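Local coordinates for protein lysozyme (Meretrix lusoria, PDB 4PJ2) that hydrolyses the beta-1,4 linkages of bacterial peptidoglycan, lysing Gram-positive bacteria, and also degrades chitin, at residues D[81-84]-D[85-89]. Residues are numbered along the deposited sequence; the frame is centred on the assembly and turned at random. Where two conformers were deposited one is given.
Sequences GCPL and RCEGF
Pro83 and Arg85 close an inverse gamma turn centred on Leu84, in which Arg85 N gives a weak, bent hydrogen bond to Pro83 O (3.0 Å, 147° at the hydrogen), and the chain then passes from Arg85, the N-cap residue, into helix 86-95. The first i to i+4 bond of the helix runs from Phe89 N to Arg85 O, 3.0 Å. Pro83 O is approached a second time by Gly88 CA, at 3.4 Å, through a fairly straight C-H...O contact of 157°. With no side chain at Gly88, this carbonyl and the proline ring come directly against its backbone, Pro83 CG lying 4.1 Å from Gly88 N, and Cys82 CB comes near Gly88 CA. Leu84 and Phe89 make the other apolar contact, their side chains crossing at a slant. The Phe89 ring, its CG beside the backbone N and anti to the carbonyl carbon, reaches back along the chain, bringing CE1 and CZ against the Leu84 backbone at an oblique angle, CZ 3.7 Å from Leu84 CA. Leu84 CD2 meets the same ring at CE2, 4.0 Å away. Arg85 CG sits between its backbone N and carbonyl carbon (chi1 51°), which places it 4.2 Å from Pro83 CB, while NH1 bonds OE1 of Gln122, the C-terminal residue, which also shares a backbone hydrogen bond with Cys86. The Cys82-Cys100 disulfide links the loop ahead of the turn to the segment beyond helix 86-95, and Cys86-Cys10 joins the first residue of that helix to helix 8-19; Ile5, Val6 and Ala77 also touch Phe89. Since the one hydrogen bond across the join is weak, the chain's path into the helix bearing the substrate-binding His93 probably rests more on apolar packing and covalent links.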
loop_
_atom_site.group_PDB
_atom_site.type_symbol
_atom_site.label_atom_id
_atom_site.label_comp_id
_atom_site.label_asym_id
_atom_site.label_seq_id
_atom_site.Cartn_x
_atom_site.Cartn_y
_atom_site.Cartn_z
ATOM N N GLY D 81 -10.643 -13.420 -3.633
ATOM C CA GLY D 81 -11.995 -13.804 -3.246
ATOM C C GLY D 81 -13.043 -12.744 -3.533
ATOM O O GLY D 81 -14.133 -12.766 -2.977
ATOM N N CYS D 82 -12.704 -11.820 -4.420
ATOM C CA CYS D 82 -13.623 -10.732 -4.732
ATOM C C CYS D 82 -14.750 -11.182 -5.618
ATOM O O CYS D 82 -14.581 -12.030 -6.480
ATOM C CB CYS D 82 -12.936 -9.583 -5.459
ATOM S SG CYS D 82 -11.560 -8.857 -4.611
ATOM N N PRO D 83 -15.936 -10.588 -5.396
ATOM C CA PRO D 83 -17.001 -10.807 -6.373
ATOM C C PRO D 83 -16.587 -10.167 -7.695
ATOM O O PRO D 83 -16.056 -9.052 -7.695
ATOM C CB PRO D 83 -18.212 -10.111 -5.746
ATOM C CG PRO D 83 -17.678 -9.205 -4.754
ATOM C CD PRO D 83 -16.357 -9.700 -4.298
ATOM N N LEU D 84 -16.766 -10.878 -8.806
ATOM C CA LEU D 84 -16.319 -10.366 -10.105
ATOM C C LEU D 84 -17.393 -9.511 -10.751
ATOM O O LEU D 84 -18.007 -9.858 -11.768
ATOM C CB LEU D 84 -15.866 -11.516 -11.014
ATOM C CG LEU D 84 -14.766 -12.380 -10.402
ATOM C CD1 LEU D 84 -14.408 -13.524 -11.339
ATOM C CD2 LEU D 84 -13.538 -11.551 -10.066
ATOM N N ARG D 85 -17.615 -8.377 -10.107
ATOM C CA ARG D 85 -18.511 -7.342 -10.580
ATOM C C ARG D 85 -18.024 -6.059 -9.940
ATOM O O ARG D 85 -17.050 -6.061 -9.180
ATOM C CB ARG D 85 -19.946 -7.632 -10.183
ATOM C CG ARG D 85 -20.168 -7.946 -8.716
ATOM C CD ARG D 85 -21.648 -8.140 -8.477
ATOM N NE ARG D 85 -21.948 -8.812 -7.220
ATOM C CZ ARG D 85 -23.138 -9.334 -6.937
ATOM N NH1 ARG D 85 -24.127 -9.264 -7.822
ATOM N NH2 ARG D 85 -23.346 -9.929 -5.770
ATOM N N CYS D 86 -18.717 -4.956 -10.215
ATOM C CA CYS D 86 -18.175 -3.659 -9.862
ATOM C C CYS D 86 -17.935 -3.486 -8.367
ATOM O O CYS D 86 -16.942 -2.868 -7.997
ATOM C CB CYS D 86 -19.060 -2.541 -10.418
ATOM S SG CYS D 86 -18.142 -0.976 -10.614
ATOM N N GLU D 87 -18.781 -4.050 -7.506
ATOM C CA GLU D 87 -18.551 -3.919 -6.069
ATOM C C GLU D 87 -17.136 -4.392 -5.751
ATOM O O GLU D 87 -16.403 -3.731 -5.018
ATOM C CB GLU D 87 -19.551 -4.704 -5.210
ATOM C CG GLU D 87 -19.202 -4.582 -3.709
ATOM C CD GLU D 87 -20.010 -5.471 -2.786
ATOM O OE1 GLU D 87 -20.729 -6.368 -3.271
ATOM O OE2 GLU D 87 -19.900 -5.273 -1.552
ATOM N N GLY D 88 -16.747 -5.535 -6.311
ATOM C CA GLY D 88 -15.414 -6.067 -6.102
ATOM C C GLY D 88 -14.341 -5.219 -6.756
ATOM O O GLY D 88 -13.355 -4.830 -6.116
ATOM N N PHE D 89 -14.528 -4.916 -8.034
ATOM C CA PHE D 89 -13.494 -4.223 -8.795
ATOM C C PHE D 89 -13.255 -2.806 -8.273
ATOM O O PHE D 89 -12.119 -2.355 -8.199
ATOM C CB PHE D 89 -13.834 -4.171 -10.283
ATOM C CG PHE D 89 -13.992 -5.533 -10.940
ATOM C CD1 PHE D 89 -15.074 -5.780 -11.777
ATOM C CD2 PHE D 89 -13.050 -6.548 -10.756
ATOM C CE1 PHE D 89 -15.228 -7.017 -12.396
ATOM C CE2 PHE D 89 -13.209 -7.798 -11.388
ATOM C CZ PHE D 89 -14.294 -8.018 -12.203
#